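PDB 6ZD1: telomerase reverse transcriptase, which probably extends chromosome ends as the catalytic subunit of telomerase, copying a template within its RNA component into telomeric DNA repeats. Local coordinates for residues A[315-320]-A[563-568]; A[595-600]-A[657-662]; A[651-656]-A[672-677]. All blocks are in the same frame, centred on the assembly; numbering follows the deposited sequence.

Contact 1 lies on the palm of the reverse transcriptase fold; contacts 2 and 3 lie in the C-terminal helical thumb, where their segments interleave along the chain. Contact 1 fastens the short strand 565-567 and its preceding turn to helix 309-326. The chain then passes into helix 582-596, whose end opens contact 2. The centres of contacts 1 and 2 lie 29 Å apart, with nearest atoms about 12 Å apart. Contact 3 is 28 Å from contact 1, centre to centre. Contacts 2 and 3 share helix 642-664, and their centres are 11 Å apart. They touch directly: Leu597 CD2 lies 4.0 Å from Thr656 CA, and Phe660 CG lies 4.2 Å from Leu673 CD2.

Contact 1. Residues A[315-320]-A[563-568]; sequences RILTFR and LDVKKD
Leu563 and Val565 pack against Ile316, Leu317, Phe319 and Arg320 in an apolar contact between helix and sheet edge. It sits on the palm of the reverse transcriptase fold. Helix 309-326 lies against strand 495-500 of the palm sheet, with Ile316 and Phe319 reaching Leu498 and Leu496. Strand 565-567 is an outer strand of a small antiparallel sheet next to strand 556-559. Leu563 lies in the turn before that strand and has a left-handed helical backbone, phi 58°. Leu563 makes most of the contact. Its CD1 rests 3.6 Å from Arg320 CB and 3.9 Å from Phe319 CD2. Its CB meets Arg320 CG, and the two side chains run alongside in opposite senses. Val565 adds the second apolar point. Its CG2 lies beside the backbone N and meets Ile316 CG2 at 3.8 Å, the two side chains crossing at about a right angle. The same CG2 also approaches Leu317 CD2 at 4.1 Å. Arg320 starts out extended and then bends at chi3 (66°), which brings the guanidinium beside the Leu317 side chain. Leu317 CD2 covers one face of the Arg320 guanidinium, 3.7 Å above the plane and over its centre.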
ATOM      1  N   ARG A 315     -14.215 -15.812 -12.972  1.00 76.56           N
ATOM      2  CA  ARG A 315     -15.098 -15.581 -14.110  1.00 77.50           C
ATOM      3  C   ARG A 315     -14.641 -16.362 -15.338  1.00 73.78           C
ATOM      4  O   ARG A 315     -15.474 -16.777 -16.151  1.00 71.97           O
ATOM      5  CB  ARG A 315     -15.182 -14.082 -14.412  1.00 65.11           C
ATOM      6  CG  ARG A 315     -15.840 -13.258 -13.305  1.00 68.73           C
ATOM      7  CD  ARG A 315     -17.354 -13.155 -13.459  1.00 80.98           C
ATOM      8  NE  ARG A 315     -17.747 -12.000 -14.264  1.00 83.08           N
ATOM      9  CZ  ARG A 315     -18.233 -12.079 -15.499  1.00 86.37           C
ATOM     10  NH1 ARG A 315     -18.399 -13.263 -16.075  1.00 97.11           N
ATOM     11  NH2 ARG A 315     -18.560 -10.974 -16.156  1.00 78.10           N
ATOM     12  N   ILE A 316     -13.332 -16.595 -15.473  1.00 68.87           N
ATOM     13  CA  ILE A 316     -12.820 -17.430 -16.556  1.00 70.72           C
ATOM     14  C   ILE A 316     -13.084 -18.907 -16.278  1.00 72.03           C
ATOM     15  O   ILE A 316     -13.480 -19.659 -17.176  1.00 72.84           O
ATOM     16  CB  ILE A 316     -11.322 -17.149 -16.778  1.00 67.61           C
ATOM     17  CG1 ILE A 316     -11.120 -15.711 -17.241  1.00 52.43           C
ATOM     18  CG2 ILE A 316     -10.734 -18.108 -17.800  1.00 63.98           C
ATOM     19  CD1 ILE A 316      -9.673 -15.288 -17.281  1.00 59.60           C
ATOM     20  N   LEU A 317     -12.862 -19.344 -15.036  1.00 71.16           N
ATOM     21  CA  LEU A 317     -13.142 -20.731 -14.672  1.00 65.31           C
ATOM     22  C   LEU A 317     -14.625 -21.052 -14.803  1.00 76.35           C
ATOM     23  O   LEU A 317     -14.992 -22.157 -15.219  1.00 84.11           O
ATOM     24  CB  LEU A 317     -12.657 -21.010 -13.252  1.00 67.43           C
ATOM     25  CG  LEU A 317     -11.141 -21.003 -13.055  1.00 69.61           C
ATOM     26  CD1 LEU A 317     -10.796 -21.383 -11.627  1.00 80.62           C
ATOM     27  CD2 LEU A 317     -10.464 -21.942 -14.040  1.00 71.52           C
ATOM     28  N   THR A 318     -15.492 -20.112 -14.425  1.00 79.06           N
ATOM     29  CA  THR A 318     -16.919 -20.293 -14.668  1.00 75.23           C
ATOM     30  C   THR A 318     -17.223 -20.277 -16.162  1.00 77.76           C
ATOM     31  O   THR A 318     -18.049 -21.062 -16.643  1.00 77.13           O
ATOM     32  CB  THR A 318     -17.716 -19.215 -13.930  1.00 75.97           C
ATOM     33  OG1 THR A 318     -17.447 -19.307 -12.525  1.00 72.24           O
ATOM     34  CG2 THR A 318     -19.212 -19.387 -14.162  1.00 70.10           C
ATOM     35  N   PHE A 319     -16.546 -19.403 -16.913  1.00 67.50           N
ATOM     36  CA  PHE A 319     -16.689 -19.401 -18.365  1.00 69.47           C
ATOM     37  C   PHE A 319     -16.259 -20.738 -18.955  1.00 69.74           C
ATOM     38  O   PHE A 319     -16.944 -21.294 -19.821  1.00 67.99           O
ATOM     39  CB  PHE A 319     -15.868 -18.250 -18.956  1.00 65.77           C
ATOM     40  CG  PHE A 319     -16.040 -18.061 -20.439  1.00 66.85           C
ATOM     41  CD1 PHE A 319     -17.229 -17.570 -20.960  1.00 61.85           C
ATOM     42  CD2 PHE A 319     -14.993 -18.333 -21.309  1.00 63.94           C
ATOM     43  CE1 PHE A 319     -17.381 -17.383 -22.324  1.00 68.64           C
ATOM     44  CE2 PHE A 319     -15.137 -18.149 -22.673  1.00 63.43           C
ATOM     45  CZ  PHE A 319     -16.332 -17.672 -23.182  1.00 77.23           C
ATOM     46  N   ARG A 320     -15.147 -21.291 -18.468  1.00 59.71           N
ATOM     47  CA  ARG A 320     -14.708 -22.597 -18.946  1.00 66.56           C
ATOM     48  C   ARG A 320     -15.721 -23.677 -18.587  1.00 80.41           C
ATOM     49  O   ARG A 320     -16.107 -24.492 -19.433  1.00 74.04           O
ATOM     50  CB  ARG A 320     -13.340 -22.935 -18.357  1.00 70.90           C
ATOM     51  CG  ARG A 320     -12.823 -24.304 -18.747  1.00 62.36           C
ATOM     52  CD  ARG A 320     -11.736 -24.750 -17.795  1.00 62.24           C
ATOM     53  NE  ARG A 320     -12.274 -24.962 -16.456  1.00 68.94           N
ATOM     54  CZ  ARG A 320     -11.544 -25.300 -15.401  1.00 64.61           C
ATOM     55  NH1 ARG A 320     -10.234 -25.461 -15.528  1.00 72.39           N
ATOM     56  NH2 ARG A 320     -12.123 -25.479 -14.221  1.00 62.88           N
ATOM     57  N   LEU A 563      -8.109 -23.263 -21.024  1.00 61.24           N
ATOM     58  CA  LEU A 563      -8.594 -22.278 -20.052  1.00 64.08           C
ATOM     59  C   LEU A 563      -8.125 -22.621 -18.638  1.00 60.76           C
ATOM     60  O   LEU A 563      -8.859 -22.467 -17.660  1.00 58.46           O
ATOM     61  CB  LEU A 563     -10.117 -22.117 -20.113  1.00 66.19           C
ATOM     62  CG  LEU A 563     -10.646 -21.265 -21.274  1.00 61.07           C
ATOM     63  CD1 LEU A 563     -12.117 -20.927 -21.078  1.00 61.08           C
ATOM     64  CD2 LEU A 563      -9.827 -19.996 -21.449  1.00 64.33           C
ATOM     65  N   ASP A 564      -6.894 -23.114 -18.536  1.00 59.74           N
ATOM     66  CA  ASP A 564      -6.235 -23.272 -17.248  1.00 59.65           C
ATOM     67  C   ASP A 564      -5.753 -21.909 -16.759  1.00 59.85           C
ATOM     68  O   ASP A 564      -5.140 -21.155 -17.517  1.00 63.03           O
ATOM     69  CB  ASP A 564      -5.061 -24.239 -17.373  1.00 61.31           C
ATOM     70  CG  ASP A 564      -4.385 -24.514 -16.047  1.00 70.71           C
ATOM     71  OD1 ASP A 564      -4.859 -25.404 -15.308  1.00 73.94           O
ATOM     72  OD2 ASP A 564      -3.380 -23.839 -15.740  1.00 79.74           O
ATOM     73  N   VAL A 565      -6.036 -21.592 -15.498  1.00 63.66           N
ATOM     74  CA  VAL A 565      -5.672 -20.311 -14.893  1.00 55.59           C
ATOM     75  C   VAL A 565      -4.826 -20.607 -13.660  1.00 71.79           C
ATOM     76  O   VAL A 565      -5.339 -21.118 -12.657  1.00 65.43           O
ATOM     77  CB  VAL A 565      -6.908 -19.483 -14.520  1.00 55.34           C
ATOM     78  CG1 VAL A 565      -6.492 -18.155 -13.903  1.00 69.00           C
ATOM     79  CG2 VAL A 565      -7.799 -19.258 -15.733  1.00 58.38           C
ATOM     80  N   LYS A 566      -3.536 -20.277 -13.723  1.00 74.21           N
ATOM     81  CA  LYS A 566      -2.605 -20.513 -12.625  1.00 79.24           C
ATOM     82  C   LYS A 566      -1.949 -19.200 -12.214  1.00 81.80           C
ATOM     83  O   LYS A 566      -1.557 -18.397 -13.067  1.00 81.78           O
ATOM     84  CB  LYS A 566      -1.534 -21.540 -13.025  1.00 73.56           C
ATOM     85  CG  LYS A 566      -0.860 -22.253 -11.852  1.00 72.28           C
ATOM     86  CD  LYS A 566       0.484 -21.628 -11.495  1.00 96.37           C
ATOM     87  CE  LYS A 566       1.121 -22.313 -10.285  1.00 90.00           C
ATOM     88  NZ  LYS A 566       0.290 -22.169  -9.051  1.00107.74           N
ATOM     89  N   LYS A 567      -1.810 -18.997 -10.906  1.00 82.32           N
ATOM     90  CA  LYS A 567      -1.270 -17.748 -10.383  1.00 86.60           C
ATOM     91  C   LYS A 567       0.253 -17.789 -10.375  1.00 95.08           C
ATOM     92  O   LYS A 567       0.860 -18.818 -10.064  1.00 96.10           O
ATOM     93  CB  LYS A 567      -1.788 -17.482  -8.967  1.00 83.91           C
ATOM     94  CG  LYS A 567      -3.174 -16.845  -8.886  1.00 85.49           C
ATOM     95  CD  LYS A 567      -4.275 -17.784  -9.368  1.00 88.29           C
ATOM     96  CE  LYS A 567      -4.256 -19.107  -8.618  1.00 93.15           C
ATOM     97  NZ  LYS A 567      -5.259 -20.066  -9.160  1.00 93.64           N
ATOM     98  N   ASP A 568       0.867 -16.653 -10.715  1.00 97.83           N
ATOM     99  CA  ASP A 568       2.324 -16.579 -10.767  1.00 98.73           C
ATOM    100  C   ASP A 568       2.928 -16.737  -9.376  1.00107.03           C
ATOM    101  O   ASP A 568       3.761 -17.621  -9.142  1.00102.81           O
ATOM    102  CB  ASP A 568       2.756 -15.248 -11.390  1.00 92.36           C
ATOM    103  CG  ASP A 568       4.187 -15.272 -11.893  1.00 99.53           C
ATOM    104  OD1 ASP A 568       4.488 -14.534 -12.855  1.00110.30           O
ATOM    105  OD2 ASP A 568       5.006 -16.040 -11.348  1.00111.95           O
TER

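Contact 2. Residues A[595-600]-A[657-662]; sequences SNLSEF and IEKFAR
Lys659 reaches from helix 642-664 to the carbonyl of Leu597, in the C-terminal helical thumb. Leu597 is the centre of an inverse gamma turn that follows the end of helix 582-596. The hydrogen bond across the contact runs from Lys659 NZ to Leu597 O, 2.6 Å. NZ lies in the carbonyl plane at a C=O...N angle of 159°. The lysine gets there with CG anti to the backbone N (chi1 -166°) and every later torsion extended. Charged groups surround the bond. Lys659 NZ also makes a salt bridge with Glu122, consistent with a link between the RNA-binding domain and the thumb. Arg662 NH1 is salt-bridged to Glu658 OE2 one turn back, 3.1 Å. Glu599 OE2 comes to the edge of the Arg662 guanidinium, but its 4.2 Å to NH2 is too long for a salt bridge. The carboxylate and guanidinium planes are 74° apart. Apolar contacts line the lysine chain. Leu597 CD2 lies 4.2 Å from Lys659 CD, and Glu599 CG lies 3.6 Å from Lys659 CE, its side chain roughly perpendicular to the lysine. Within the helix, Lys659 CG lies 3.6 Å above the plane of the Arg662 guanidinium, toward its rim.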
ATOM      1  N   SER A 595       7.854  -7.388   5.015  1.00 71.07           N
ATOM      2  CA  SER A 595       8.623  -7.038   3.827  1.00 63.68           C
ATOM      3  C   SER A 595       7.750  -7.025   2.580  1.00 69.85           C
ATOM      4  O   SER A 595       8.022  -6.264   1.646  1.00 73.67           O
ATOM      5  CB  SER A 595       9.788  -8.012   3.645  1.00 66.67           C
ATOM      6  OG  SER A 595      10.537  -7.699   2.481  1.00 98.04           O
ATOM      7  N   ASN A 596       6.696  -7.842   2.548  1.00 62.13           N
ATOM      8  CA  ASN A 596       5.826  -7.907   1.385  1.00 59.71           C
ATOM      9  C   ASN A 596       4.533  -7.125   1.558  1.00 58.08           C
ATOM     10  O   ASN A 596       3.775  -6.998   0.593  1.00 73.02           O
ATOM     11  CB  ASN A 596       5.496  -9.369   1.054  1.00 57.30           C
ATOM     12  CG  ASN A 596       6.716 -10.154   0.624  1.00 64.06           C
ATOM     13  OD1 ASN A 596       7.080 -10.165  -0.552  1.00 79.49           O
ATOM     14  ND2 ASN A 596       7.363 -10.808   1.578  1.00 69.47           N
ATOM     15  N   LEU A 597       4.271  -6.582   2.748  1.00 57.62           N
ATOM     16  CA  LEU A 597       3.033  -5.848   3.007  1.00 58.34           C
ATOM     17  C   LEU A 597       3.274  -4.372   2.709  1.00 66.06           C
ATOM     18  O   LEU A 597       3.443  -3.540   3.601  1.00 65.44           O
ATOM     19  CB  LEU A 597       2.565  -6.069   4.438  1.00 59.54           C
ATOM     20  CG  LEU A 597       1.200  -5.470   4.782  1.00 67.49           C
ATOM     21  CD1 LEU A 597       0.078  -6.266   4.122  1.00 59.42           C
ATOM     22  CD2 LEU A 597       1.005  -5.384   6.290  1.00 61.52           C
ATOM     23  N   SER A 598       3.283  -4.048   1.421  1.00 63.54           N
ATOM     24  CA  SER A 598       3.576  -2.696   0.979  1.00 68.90           C
ATOM     25  C   SER A 598       2.356  -1.789   1.124  1.00 71.48           C
ATOM     26  O   SER A 598       1.211  -2.243   1.194  1.00 68.00           O
ATOM     27  CB  SER A 598       4.056  -2.707  -0.467  1.00 86.16           C
ATOM     28  OG  SER A 598       5.143  -3.599  -0.638  1.00 89.53           O
ATOM     29  N   GLU A 599       2.622  -0.480   1.156  1.00 63.13           N
ATOM     30  CA  GLU A 599       1.559   0.491   1.395  1.00 73.83           C
ATOM     31  C   GLU A 599       0.550   0.537   0.254  1.00 73.69           C
ATOM     32  O   GLU A 599      -0.648   0.717   0.502  1.00 72.61           O
ATOM     33  CB  GLU A 599       2.158   1.884   1.610  1.00 72.29           C
ATOM     34  CG  GLU A 599       2.988   2.028   2.877  1.00 82.78           C
ATOM     35  CD  GLU A 599       3.595   3.416   3.032  1.00102.26           C
ATOM     36  OE1 GLU A 599       3.303   4.299   2.195  1.00 92.69           O
ATOM     37  OE2 GLU A 599       4.367   3.623   3.994  1.00 96.12           O
ATOM     38  N   PHE A 600       0.996   0.346  -0.990  1.00 72.74           N
ATOM     39  CA  PHE A 600       0.096   0.508  -2.127  1.00 77.26           C
ATOM     40  C   PHE A 600      -0.979  -0.569  -2.171  1.00 83.26           C
ATOM     41  O   PHE A 600      -2.018  -0.361  -2.807  1.00 87.22           O
ATOM     42  CB  PHE A 600       0.879   0.505  -3.441  1.00 75.68           C
ATOM     43  CG  PHE A 600       1.834  -0.633  -3.563  1.00 90.15           C
ATOM     44  CD1 PHE A 600       1.372  -1.927  -3.731  1.00106.44           C
ATOM     45  CD2 PHE A 600       3.194  -0.418  -3.502  1.00100.11           C
ATOM     46  CE1 PHE A 600       2.243  -2.979  -3.823  1.00104.11           C
ATOM     47  CE2 PHE A 600       4.070  -1.471  -3.604  1.00109.12           C
ATOM     48  CZ  PHE A 600       3.582  -2.752  -3.750  1.00102.44           C
ATOM     49  N   ILE A 657      -3.671  -4.234  10.340  1.00 55.38           N
ATOM     50  CA  ILE A 657      -4.707  -3.242  10.600  1.00 53.37           C
ATOM     51  C   ILE A 657      -4.086  -1.866  10.789  1.00 60.04           C
ATOM     52  O   ILE A 657      -4.593  -0.865  10.268  1.00 49.95           O
ATOM     53  CB  ILE A 657      -5.557  -3.658  11.813  1.00 62.85           C
ATOM     54  CG1 ILE A 657      -6.282  -4.976  11.531  1.00 59.15           C
ATOM     55  CG2 ILE A 657      -6.576  -2.583  12.137  1.00 52.00           C
ATOM     56  CD1 ILE A 657      -7.238  -4.900  10.360  1.00 55.45           C
ATOM     57  N   GLU A 658      -2.959  -1.800  11.504  1.00 57.12           N
ATOM     58  CA  GLU A 658      -2.304  -0.520  11.753  1.00 55.58           C
ATOM     59  C   GLU A 658      -1.805   0.103  10.456  1.00 64.19           C
ATOM     60  O   GLU A 658      -2.035   1.291  10.197  1.00 64.88           O
ATOM     61  CB  GLU A 658      -1.147  -0.719  12.736  1.00 58.88           C
ATOM     62  CG  GLU A 658      -0.814   0.474  13.625  1.00 68.55           C
ATOM     63  CD  GLU A 658       0.195   1.421  13.000  1.00 98.14           C
ATOM     64  OE1 GLU A 658       0.474   2.481  13.604  1.00105.50           O
ATOM     65  OE2 GLU A 658       0.713   1.107  11.907  1.00 96.80           O
ATOM     66  N   LYS A 659      -1.147  -0.690   9.607  1.00 54.88           N
ATOM     67  CA  LYS A 659      -0.635  -0.135   8.360  1.00 62.06           C
ATOM     68  C   LYS A 659      -1.765   0.232   7.404  1.00 67.84           C
ATOM     69  O   LYS A 659      -1.642   1.203   6.651  1.00 67.66           O
ATOM     70  CB  LYS A 659       0.336  -1.117   7.702  1.00 63.90           C
ATOM     71  CG  LYS A 659       1.179  -0.500   6.598  1.00 67.49           C
ATOM     72  CD  LYS A 659       2.362  -1.382   6.230  1.00 68.87           C
ATOM     73  CE  LYS A 659       3.209  -0.722   5.154  1.00 74.00           C
ATOM     74  NZ  LYS A 659       4.460  -1.480   4.869  1.00 85.20           N
ATOM     75  N   PHE A 660      -2.881  -0.504   7.441  1.00 58.88           N
ATOM     76  CA  PHE A 660      -4.027  -0.147   6.607  1.00 55.80           C
ATOM     77  C   PHE A 660      -4.627   1.186   7.036  1.00 70.54           C
ATOM     78  O   PHE A 660      -4.998   2.008   6.189  1.00 73.19           O
ATOM     79  CB  PHE A 660      -5.093  -1.242   6.661  1.00 51.35           C
ATOM     80  CG  PHE A 660      -6.365  -0.884   5.943  1.00 53.25           C
ATOM     81  CD1 PHE A 660      -7.436  -0.325   6.627  1.00 63.12           C
ATOM     82  CD2 PHE A 660      -6.489  -1.097   4.579  1.00 69.27           C
ATOM     83  CE1 PHE A 660      -8.607   0.011   5.961  1.00 65.86           C
ATOM     84  CE2 PHE A 660      -7.658  -0.766   3.908  1.00 64.01           C
ATOM     85  CZ  PHE A 660      -8.717  -0.210   4.600  1.00 57.89           C
ATOM     86  N   ALA A 661      -4.758   1.407   8.345  1.00 62.83           N
ATOM     87  CA  ALA A 661      -5.254   2.691   8.830  1.00 65.68           C
ATOM     88  C   ALA A 661      -4.244   3.802   8.573  1.00 76.99           C
ATOM     89  O   ALA A 661      -4.626   4.939   8.269  1.00 86.95           O
ATOM     90  CB  ALA A 661      -5.590   2.596  10.316  1.00 66.37           C
ATOM     91  N   ARG A 662      -2.951   3.493   8.693  1.00 74.32           N
ATOM     92  CA  ARG A 662      -1.915   4.481   8.406  1.00 75.84           C
ATOM     93  C   ARG A 662      -1.997   4.956   6.960  1.00 84.36           C
ATOM     94  O   ARG A 662      -1.985   6.163   6.688  1.00 90.95           O
ATOM     95  CB  ARG A 662      -0.535   3.883   8.697  1.00 89.23           C
ATOM     96  CG  ARG A 662       0.304   4.632   9.726  1.00 88.41           C
ATOM     97  CD  ARG A 662       1.515   3.794  10.121  1.00 90.91           C
ATOM     98  NE  ARG A 662       2.286   3.379   8.951  1.00 94.03           N
ATOM     99  CZ  ARG A 662       3.022   2.271   8.888  1.00107.14           C
ATOM    100  NH1 ARG A 662       3.085   1.446   9.927  1.00 94.13           N
ATOM    101  NH2 ARG A 662       3.689   1.981   7.778  1.00 96.80           N
TER

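Contact 3. Residues A[651-656]-A[672-677]; sequences VIIETT and YLLTCI
Ile653 and Thr656 meet Leu673, Leu674 and Ile677 across an antiparallel helical hairpin of the C-terminal thumb. Helices 642-664 and 670-684 are joined by a short connection. Their local axes approach to 11.1 Å, with 153° between the N-to-C directions. Val651 begins the segment, and its carbonyl takes two bonds from Thr655. Thr655 N and Thr655 OG1 reach Val651 O one from above the carbonyl plane and one from below, with OG1 at 2.7 Å. Ile652 turns to another neighbour and packs on Tyr593 and Lys590 of helix 582-596 and Leu620 of helix 609-637. Ile653 points into the hairpin. Its CG1 is anti to the carbonyl carbon (chi1 -65°), and both branches are used. CG2 meets Leu674 CD1 at 3.7 Å, with the leucine side chain set nearly square to the isoleucine. CG1 meets Ile677 CG2 at 3.8 Å as the two isoleucines lie side by side, pointing opposite ways. Ile653 and Leu674 also both touch Leu389 of strand 389-390. Glu654 OE2 accepts a hydrogen bond from the backbone N of Leu389. Thr656 divides its two branches. OG1 is hydrogen-bonded with Tyr593 OH, which links the hairpin to helix 582-596. The methyl, anti to the backbone N, faces helix 670-684. There Thr656 CG2 lies 4.3 Å from Leu673 CD2 and meets Ile677 CD1 tip to tip at 4.1 Å.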
ATOM      1  N   VAL A 651       0.439 -10.182  16.575  1.00 49.30           N
ATOM      2  CA  VAL A 651       1.360  -9.232  15.953  1.00 56.02           C
ATOM      3  C   VAL A 651       1.067  -9.093  14.460  1.00 59.60           C
ATOM      4  O   VAL A 651       1.051  -7.980  13.920  1.00 58.89           O
ATOM      5  CB  VAL A 651       2.818  -9.651  16.214  1.00 56.77           C
ATOM      6  CG1 VAL A 651       3.758  -8.852  15.338  1.00 68.40           C
ATOM      7  CG2 VAL A 651       3.177  -9.455  17.687  1.00 44.72           C
ATOM      8  N   ILE A 652       0.817 -10.213  13.773  1.00 46.25           N
ATOM      9  CA  ILE A 652       0.559 -10.171  12.333  1.00 53.74           C
ATOM     10  C   ILE A 652      -0.730  -9.413  12.033  1.00 55.46           C
ATOM     11  O   ILE A 652      -0.797  -8.629  11.077  1.00 44.73           O
ATOM     12  CB  ILE A 652       0.518 -11.598  11.749  1.00 52.69           C
ATOM     13  CG1 ILE A 652       1.933 -12.160  11.595  1.00 45.32           C
ATOM     14  CG2 ILE A 652      -0.217 -11.618  10.413  1.00 45.71           C
ATOM     15  CD1 ILE A 652       2.843 -11.304  10.741  1.00 51.09           C
ATOM     16  N   ILE A 653      -1.782  -9.658  12.817  1.00 57.50           N
ATOM     17  CA  ILE A 653      -3.057  -8.983  12.584  1.00 48.57           C
ATOM     18  C   ILE A 653      -2.958  -7.499  12.930  1.00 58.53           C
ATOM     19  O   ILE A 653      -3.468  -6.642  12.197  1.00 59.03           O
ATOM     20  CB  ILE A 653      -4.174  -9.680  13.379  1.00 47.99           C
ATOM     21  CG1 ILE A 653      -4.383 -11.101  12.856  1.00 52.38           C
ATOM     22  CG2 ILE A 653      -5.470  -8.893  13.292  1.00 41.63           C
ATOM     23  CD1 ILE A 653      -5.469 -11.859  13.576  1.00 43.72           C
ATOM     24  N   GLU A 654      -2.311  -7.175  14.053  1.00 61.27           N
ATOM     25  CA  GLU A 654      -2.171  -5.781  14.466  1.00 59.50           C
ATOM     26  C   GLU A 654      -1.393  -4.967  13.439  1.00 62.46           C
ATOM     27  O   GLU A 654      -1.752  -3.821  13.145  1.00 62.27           O
ATOM     28  CB  GLU A 654      -1.482  -5.705  15.829  1.00 73.39           C
ATOM     29  CG  GLU A 654      -2.403  -5.375  16.994  1.00 88.03           C
ATOM     30  CD  GLU A 654      -2.643  -3.883  17.150  1.00 94.83           C
ATOM     31  OE1 GLU A 654      -2.153  -3.106  16.304  1.00 96.31           O
ATOM     32  OE2 GLU A 654      -3.319  -3.489  18.124  1.00102.68           O
ATOM     33  N   THR A 655      -0.304  -5.525  12.905  1.00 56.40           N
ATOM     34  CA  THR A 655       0.490  -4.780  11.932  1.00 53.01           C
ATOM     35  C   THR A 655      -0.319  -4.484  10.676  1.00 59.94           C
ATOM     36  O   THR A 655      -0.255  -3.375  10.132  1.00 61.20           O
ATOM     37  CB  THR A 655       1.763  -5.547  11.583  1.00 58.67           C
ATOM     38  OG1 THR A 655       2.455  -5.905  12.787  1.00 71.96           O
ATOM     39  CG2 THR A 655       2.674  -4.681  10.729  1.00 46.10           C
ATOM     40  N   THR A 656      -1.102  -5.459  10.209  1.00 50.62           N
ATOM     41  CA  THR A 656      -1.899  -5.252   9.006  1.00 52.39           C
ATOM     42  C   THR A 656      -2.939  -4.163   9.226  1.00 53.56           C
ATOM     43  O   THR A 656      -3.061  -3.234   8.419  1.00 53.11           O
ATOM     44  CB  THR A 656      -2.573  -6.565   8.599  1.00 63.84           C
ATOM     45  OG1 THR A 656      -1.578  -7.577   8.395  1.00 51.09           O
ATOM     46  CG2 THR A 656      -3.385  -6.383   7.320  1.00 56.95           C
ATOM     47  N   TYR A 672     -14.321  -4.949   7.966  1.00 67.26           N
ATOM     48  CA  TYR A 672     -14.392  -5.922   6.880  1.00 73.81           C
ATOM     49  C   TYR A 672     -13.073  -6.674   6.734  1.00 72.41           C
ATOM     50  O   TYR A 672     -13.062  -7.888   6.500  1.00 72.88           O
ATOM     51  CB  TYR A 672     -14.766  -5.214   5.574  1.00 68.12           C
ATOM     52  CG  TYR A 672     -14.790  -6.105   4.345  1.00 81.17           C
ATOM     53  CD1 TYR A 672     -15.914  -6.863   4.029  1.00 75.98           C
ATOM     54  CD2 TYR A 672     -13.695  -6.170   3.488  1.00 82.49           C
ATOM     55  CE1 TYR A 672     -15.938  -7.673   2.902  1.00 87.56           C
ATOM     56  CE2 TYR A 672     -13.711  -6.977   2.360  1.00 88.09           C
ATOM     57  CZ  TYR A 672     -14.833  -7.724   2.072  1.00 93.33           C
ATOM     58  OH  TYR A 672     -14.845  -8.523   0.951  1.00 96.70           O
ATOM     59  N   LEU A 673     -11.949  -5.979   6.921  1.00 67.93           N
ATOM     60  CA  LEU A 673     -10.654  -6.624   6.740  1.00 56.90           C
ATOM     61  C   LEU A 673     -10.339  -7.561   7.898  1.00 54.56           C
ATOM     62  O   LEU A 673      -9.778  -8.643   7.691  1.00 61.00           O
ATOM     63  CB  LEU A 673      -9.558  -5.572   6.582  1.00 52.34           C
ATOM     64  CG  LEU A 673      -8.209  -6.085   6.077  1.00 57.09           C
ATOM     65  CD1 LEU A 673      -8.363  -6.737   4.709  1.00 68.91           C
ATOM     66  CD2 LEU A 673      -7.191  -4.955   6.025  1.00 71.38           C
ATOM     67  N   LEU A 674     -10.695  -7.167   9.123  1.00 51.67           N
ATOM     68  CA  LEU A 674     -10.421  -8.017  10.280  1.00 48.78           C
ATOM     69  C   LEU A 674     -11.142  -9.354  10.165  1.00 60.03           C
ATOM     70  O   LEU A 674     -10.567 -10.406  10.473  1.00 61.31           O
ATOM     71  CB  LEU A 674     -10.825  -7.299  11.568  1.00 50.09           C
ATOM     72  CG  LEU A 674     -10.555  -8.031  12.883  1.00 50.84           C
ATOM     73  CD1 LEU A 674      -9.098  -8.431  12.967  1.00 50.55           C
ATOM     74  CD2 LEU A 674     -10.942  -7.168  14.075  1.00 54.81           C
ATOM     75  N   THR A 675     -12.395  -9.341   9.708  1.00 61.22           N
ATOM     76  CA  THR A 675     -13.132 -10.595   9.607  1.00 61.13           C
ATOM     77  C   THR A 675     -12.688 -11.420   8.405  1.00 66.51           C
ATOM     78  O   THR A 675     -12.710 -12.654   8.470  1.00 67.61           O
ATOM     79  CB  THR A 675     -14.639 -10.331   9.560  1.00 64.98           C
ATOM     80  OG1 THR A 675     -14.961  -9.535   8.417  1.00 82.78           O
ATOM     81  CG2 THR A 675     -15.078  -9.600  10.820  1.00 76.28           C
ATOM     82  N   CYS A 676     -12.259 -10.773   7.316  1.00 59.68           N
ATOM     83  CA  CYS A 676     -11.638 -11.530   6.231  1.00 64.91           C
ATOM     84  C   CYS A 676     -10.331 -12.168   6.681  1.00 61.30           C
ATOM     85  O   CYS A 676      -9.997 -13.276   6.240  1.00 58.06           O
ATOM     86  CB  CYS A 676     -11.397 -10.630   5.019  1.00 63.35           C
ATOM     87  SG  CYS A 676     -12.882 -10.221   4.078  1.00 74.82           S
ATOM     88  N   ILE A 677      -9.596 -11.503   7.576  1.00 54.96           N
ATOM     89  CA  ILE A 677      -8.371 -12.086   8.113  1.00 56.78           C
ATOM     90  C   ILE A 677      -8.691 -13.322   8.944  1.00 58.22           C
ATOM     91  O   ILE A 677      -8.021 -14.354   8.828  1.00 48.26           O
ATOM     92  CB  ILE A 677      -7.603 -11.042   8.941  1.00 49.09           C
ATOM     93  CG1 ILE A 677      -6.989  -9.975   8.039  1.00 53.38           C
ATOM     94  CG2 ILE A 677      -6.525 -11.707   9.776  1.00 37.66           C
ATOM     95  CD1 ILE A 677      -6.377  -8.832   8.820  1.00 41.90           C
TER